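Local structure of Serine/threonine protein phosphatase Stp1 (Streptococcus agalactiae, 2PK0) at residues M102-E107 with Q169-A174; S142-L147 with Q163-T168. The protein probably removes phosphate from phosphoserine and phosphothreonine in proteins as a bacterial phosphatase of the PP2C family, with magnesium ions bound in its active site. All coordinates share one frame; numbering follows the deposited sequence.

Contact 1: M102-E107 with Q169-A174; sequences MGTTIE and QSIGQA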
loop_
_atom_site.group_PDB
_atom_site.type_symbol
_atom_site.label_atom_id
_atom_site.label_comp_id
_atom_site.label_asym_id
_atom_site.label_seq_id
_atom_site.Cartn_x
_atom_site.Cartn_y
_atom_site.Cartn_z
ATOM N N MET A 102 3.002 18.213 -3.161
ATOM C CA MET A 102 3.540 17.174 -2.291
ATOM C C MET A 102 2.438 16.324 -1.688
ATOM O O MET A 102 1.431 16.851 -1.189
ATOM C CB MET A 102 4.338 17.796 -1.156
ATOM C CG MET A 102 4.861 16.792 -0.174
ATOM S SD MET A 102 6.392 17.345 0.538
ATOM C CE MET A 102 5.798 17.962 2.056
ATOM N N GLY A 103 2.628 15.008 -1.737
ATOM C CA GLY A 103 1.670 14.103 -1.152
ATOM C C GLY A 103 2.047 12.651 -1.333
ATOM O O GLY A 103 2.920 12.329 -2.144
ATOM N N THR A 104 1.382 11.771 -0.591
ATOM C CA THR A 104 1.632 10.354 -0.740
ATOM C C THR A 104 0.382 9.484 -0.589
ATOM O O THR A 104 -0.556 9.861 0.090
ATOM C CB THR A 104 2.727 9.865 0.230
ATOM O OG1 THR A 104 2.903 8.457 0.050
ATOM C CG2 THR A 104 2.351 10.139 1.669
ATOM N N THR A 105 0.364 8.321 -1.235
ATOM C CA THR A 105 -0.623 7.304 -0.880
ATOM C C THR A 105 -0.183 6.638 0.426
ATOM O O THR A 105 0.967 6.781 0.840
ATOM C CB THR A 105 -0.746 6.180 -1.932
ATOM O OG1 THR A 105 0.413 5.339 -1.880
ATOM C CG2 THR A 105 -0.925 6.728 -3.318
ATOM N N ILE A 106 -1.075 5.893 1.066
ATOM C CA ILE A 106 -0.638 4.999 2.144
ATOM C C ILE A 106 -1.368 3.652 2.181
ATOM O O ILE A 106 -2.555 3.561 1.862
ATOM C CB ILE A 106 -0.688 5.660 3.548
ATOM C CG1 ILE A 106 0.380 5.039 4.458
ATOM C CG2 ILE A 106 -2.087 5.564 4.184
ATOM C CD1 ILE A 106 0.181 5.333 5.931
ATOM N N GLU A 107 -0.611 2.610 2.513
ATOM C CA GLU A 107 -1.158 1.349 2.997
ATOM C C GLU A 107 -0.466 1.013 4.312
ATOM O O GLU A 107 0.767 0.875 4.361
ATOM C CB GLU A 107 -0.931 0.192 2.008
ATOM C CG GLU A 107 -1.452 0.394 0.598
ATOM C CD GLU A 107 -2.928 0.759 0.536
ATOM O OE1 GLU A 107 -3.722 0.264 1.354
ATOM O OE2 GLU A 107 -3.307 1.567 -0.330
ATOM N N GLN A 169 -7.656 11.541 -3.404
ATOM C CA GLN A 169 -7.095 11.956 -2.118
ATOM C C GLN A 169 -5.702 11.406 -1.856
ATOM O O GLN A 169 -5.332 10.360 -2.360
ATOM C CB GLN A 169 -8.024 11.649 -0.950
ATOM C CG GLN A 169 -8.286 10.215 -0.713
ATOM C CD GLN A 169 -9.136 10.017 0.509
ATOM O OE1 GLN A 169 -9.262 10.916 1.345
ATOM N NE2 GLN A 169 -9.731 8.845 0.625
ATOM N N SER A 170 -4.922 12.142 -1.081
ATOM C CA SER A 170 -3.590 11.698 -0.753
ATOM C C SER A 170 -3.275 12.315 0.578
ATOM O O SER A 170 -3.917 13.272 0.974
ATOM C CB SER A 170 -2.585 12.205 -1.776
ATOM O OG SER A 170 -2.504 13.622 -1.732
ATOM N N ILE A 171 -2.290 11.764 1.268
ATOM C CA ILE A 171 -1.822 12.343 2.500
ATOM C C ILE A 171 -0.956 13.528 2.151
ATOM O O ILE A 171 -0.053 13.403 1.329
ATOM C CB ILE A 171 -1.061 11.314 3.315
ATOM C CG1 ILE A 171 -2.076 10.440 4.053
ATOM C CG2 ILE A 171 -0.086 11.983 4.304
ATOM C CD1 ILE A 171 -1.471 9.221 4.646
ATOM N N GLY A 172 -1.272 14.677 2.758
ATOM C CA GLY A 172 -0.657 15.975 2.464
ATOM C C GLY A 172 -1.599 16.940 1.747
ATOM O O GLY A 172 -1.152 17.805 0.994
ATOM N N GLN A 173 -2.903 16.788 1.963
ATOM C CA GLN A 173 -3.909 17.631 1.316
ATOM C C GLN A 173 -4.598 18.552 2.348
ATOM O O GLN A 173 -4.531 18.305 3.562
ATOM C CB GLN A 173 -4.948 16.755 0.600
ATOM C CG GLN A 173 -5.700 15.868 1.562
ATOM C CD GLN A 173 -6.877 15.164 0.948
ATOM O OE1 GLN A 173 -7.874 14.877 1.630
ATOM N NE2 GLN A 173 -6.777 14.863 -0.340
ATOM N N ALA A 174 -5.267 19.600 1.862
ATOM C CA ALA A 174 -5.873 20.601 2.755
ATOM C C ALA A 174 -7.030 20.075 3.615
ATOM O O ALA A 174 -7.047 20.298 4.823
ATOM C CB ALA A 174 -6.305 21.828 1.978
HETATM O O HOH W 1 -1.442 16.277 -1.382
#

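Contact 2: S142-L147 with Q163-T168; sequences SLVNEL and QKNIIT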
loop_
_atom_site.group_PDB
_atom_site.type_symbol
_atom_site.label_atom_id
_atom_site.label_comp_id
_atom_site.label_asym_id
_atom_site.label_seq_id
_atom_site.Cartn_x
_atom_site.Cartn_y
_atom_site.Cartn_z
ATOM N N SER A 142 -9.803 7.241 -6.918
ATOM C CA SER A 142 -9.477 7.740 -8.231
ATOM C C SER A 142 -10.697 8.410 -8.803
ATOM O O SER A 142 -11.796 8.280 -8.259
ATOM C CB SER A 142 -9.098 6.572 -9.147
ATOM O OG SER A 142 -10.237 5.786 -9.483
ATOM N N LEU A 143 -10.501 9.108 -9.914
ATOM C CA LEU A 143 -11.585 9.792 -10.598
ATOM C C LEU A 143 -12.621 8.823 -11.146
ATOM O O LEU A 143 -13.820 9.031 -10.914
ATOM C CB LEU A 143 -11.037 10.695 -11.712
ATOM C CG LEU A 143 -11.872 11.857 -12.261
ATOM C CD1 LEU A 143 -10.962 13.025 -12.544
ATOM C CD2 LEU A 143 -12.598 11.482 -13.517
ATOM N N VAL A 144 -12.173 7.772 -11.845
ATOM C CA VAL A 144 -13.108 6.825 -12.470
ATOM C C VAL A 144 -13.974 6.082 -11.455
ATOM O O VAL A 144 -15.126 5.789 -11.752
ATOM C CB VAL A 144 -12.456 5.831 -13.532
ATOM C CG1 VAL A 144 -11.499 6.549 -14.399
ATOM C CG2 VAL A 144 -11.760 4.627 -12.896
ATOM N N ASN A 145 -13.445 5.821 -10.255
ATOM C CA ASN A 145 -14.258 5.192 -9.197
ATOM C C ASN A 145 -15.308 6.125 -8.600
ATOM O O ASN A 145 -16.329 5.651 -8.139
ATOM C CB ASN A 145 -13.401 4.566 -8.089
ATOM C CG ASN A 145 -12.720 3.281 -8.530
ATOM O OD1 ASN A 145 -13.069 2.688 -9.544
ATOM N ND2 ASN A 145 -11.739 2.857 -7.775
ATOM N N GLU A 146 -15.056 7.433 -8.615
ATOM C CA GLU A 146 -16.060 8.414 -8.182
ATOM C C GLU A 146 -17.235 8.469 -9.158
ATOM O O GLU A 146 -18.403 8.536 -8.732
ATOM C CB GLU A 146 -15.462 9.816 -8.016
ATOM C CG GLU A 146 -14.557 9.933 -6.819
ATOM C CD GLU A 146 -14.493 11.333 -6.241
ATOM O OE1 GLU A 146 -14.316 12.313 -7.019
ATOM O OE2 GLU A 146 -14.614 11.440 -4.994
ATOM N N LEU A 147 -16.902 8.431 -10.455
ATOM C CA LEU A 147 -17.894 8.404 -11.523
ATOM C C LEU A 147 -18.785 7.148 -11.449
ATOM O O LEU A 147 -19.987 7.221 -11.727
ATOM C CB LEU A 147 -17.231 8.518 -12.897
ATOM C CG LEU A 147 -16.457 9.794 -13.277
ATOM C CD1 LEU A 147 -15.794 9.637 -14.640
ATOM C CD2 LEU A 147 -17.324 11.057 -13.269
ATOM N N GLN A 163 -8.168 7.479 -19.950
ATOM C CA GLN A 163 -7.284 8.410 -19.227
ATOM C C GLN A 163 -6.533 7.708 -18.093
ATOM O O GLN A 163 -6.998 6.699 -17.553
ATOM C CB GLN A 163 -8.077 9.572 -18.638
ATOM C CG GLN A 163 -8.240 10.786 -19.527
ATOM C CD GLN A 163 -9.095 11.889 -18.865
ATOM O OE1 GLN A 163 -9.443 12.886 -19.515
ATOM N NE2 GLN A 163 -9.436 11.709 -17.572
ATOM N N LYS A 164 -5.380 8.258 -17.718
ATOM C CA LYS A 164 -4.610 7.731 -16.592
ATOM C C LYS A 164 -5.323 8.095 -15.292
ATOM O O LYS A 164 -6.074 9.077 -15.249
ATOM C CB LYS A 164 -3.184 8.286 -16.611
ATOM N N ASN A 165 -5.108 7.294 -14.250
ATOM C CA ASN A 165 -5.753 7.522 -12.958
ATOM C C ASN A 165 -5.367 8.856 -12.299
ATOM O O ASN A 165 -4.216 9.063 -11.917
ATOM C CB ASN A 165 -5.485 6.350 -11.986
ATOM C CG ASN A 165 -6.345 5.099 -12.292
ATOM O OD1 ASN A 165 -7.505 5.198 -12.725
ATOM N ND2 ASN A 165 -5.770 3.919 -12.054
ATOM N N ILE A 166 -6.333 9.762 -12.190
ATOM C CA ILE A 166 -6.158 10.976 -11.396
ATOM C C ILE A 166 -6.614 10.680 -9.962
ATOM O O ILE A 166 -7.764 10.332 -9.726
ATOM C CB ILE A 166 -6.962 12.177 -11.960
ATOM C CG1 ILE A 166 -6.515 12.525 -13.387
ATOM C CG2 ILE A 166 -6.830 13.398 -11.041
ATOM C CD1 ILE A 166 -7.501 12.101 -14.488
ATOM N N ILE A 167 -5.703 10.809 -9.009
ATOM C CA ILE A 167 -5.986 10.478 -7.617
ATOM C C ILE A 167 -6.913 11.519 -6.955
ATOM O O ILE A 167 -6.830 12.722 -7.247
ATOM C CB ILE A 167 -4.654 10.278 -6.868
ATOM C CG1 ILE A 167 -4.789 9.237 -5.772
ATOM C CG2 ILE A 167 -4.054 11.598 -6.366
ATOM C CD1 ILE A 167 -3.450 8.808 -5.258
ATOM N N THR A 168 -7.837 11.057 -6.117
ATOM C CA THR A 168 -8.812 11.969 -5.508
ATOM C C THR A 168 -8.522 12.320 -4.052
ATOM O O THR A 168 -9.096 13.277 -3.524
ATOM C CB THR A 168 -10.295 11.502 -5.653
ATOM O OG1 THR A 168 -10.505 10.228 -5.021
ATOM C CG2 THR A 168 -10.702 11.455 -7.104
HETATM O O HOH W 2 -9.134 7.931 -12.321
#

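Contact 1: M102-E107 with Q169-A174
Thr104 and Ile171 form a single antiparallel hydrogen-bonded bridge that ties the loop before strand 180-185 to strand 103-112, in the middle of one of the two antiparallel sheets of the PP2C fold. Two backbone bonds make the bridge: Thr104 N gives its hydrogen to Ile171 O at 2.9 Å, and Ile171 N returns one to Thr104 O at 2.8 Å. Next to them Gly103 CA lies 3.1 Å from Ile171 O in a CA-H...O contact.

Water forms a second polar link, bound to Met102 O, to which it donates, and to Ser170 OG. The Thr105 backbone is hydrogen-bonded to that of the magnesium ligand Asp41 on strand 35-43.

Apolar packing is carried by Ile171. Its side chain runs alongside that of Thr104, while Ile171 CD1 reaches Ile106 CG2 at 3.7 Å; Ile106 also packs on helix 48-64 and Ile171 on helix 72-96. The Thr104 methyl, CG2, sits 4.0 Å from Ile171 CB. With OG1 anti to the backbone N (chi1 179°), the Thr104 hydroxyl turns to its own strand, donating to a lone pair of Thr105 O at 2.7 Å.

Contact 2: S142-L147 with Q163-T168
The N-terminus of helix 143-149 meets the loop that follows helix 155-159, and Ser142, the N-cap residue, stands at the junction. Its OG accepts a weak capping bond from Asn145 N at 3.3 Å; chi1 of 71° places the hydroxyl between the backbone N and the carbonyl carbon, turned back over the first turn. Its backbone is bridged to that of Ile167.

One direct hydrogen bond spans the contact: Leu143 N donates to Ile166 O at 3.0 Å, bent to 133° at the hydrogen and therefore weak. The same carbonyl oxygen is approached by Ser142 CA in a CA-H...O contact. A water supplements this grip. It accepts from Val144 N at 3.1 Å and more weakly from Ile166 N, and donates to Asn165 OD1, so that a backbone N-H of the first helical turn is linked to both the side chain and the main chain of the loop.

Apolar contacts form at two places. Leu143 and Ile166 run side by side, their CD1 methyls 4.1 Å apart. Elsewhere Thr168 lays its CG2 against backbone, 3.5 Å from Ser142 C in the peptide that enters the helix. Glu146 approaches that methyl from the opposite direction; its OE1 lies 3.7 Å from Thr168 CG2, a van der Waals contact of the carboxylate with a methyl.

Just outside the contact, Asn145 ND2 bonds to Asp140 O and the Thr168 backbone pairs with His141, so both segments are also bonded to residues just before the helix. Partly open to solvent, the site is a serine N-cap whose first helical turn is docked, by one direct bond and a bridging water, on an extended loop.

How the contacts relate
Contact 1 is buried within the sheet region, whereas contact 2 lies at the surface, nested along the chain inside the loop that contact 1 closes. Residues 163-168 and 169-174 are consecutive parts of one loop leading to strand 180-185: the first meets a helix start, the second a sheet strand. Bonding follows place. Contact 1 has a reciprocal backbone pair and enclosed aliphatic packing; contact 2 has a weak direct bond, a capping serine and a multiply bonded water. The two meet where Thr105 CG2 packs on Ile167 CD1 at 3.8 Å, the Ile167 side chain being about 8 Å from a bound magnesium ion, with both residues also touching the Asp123 loop.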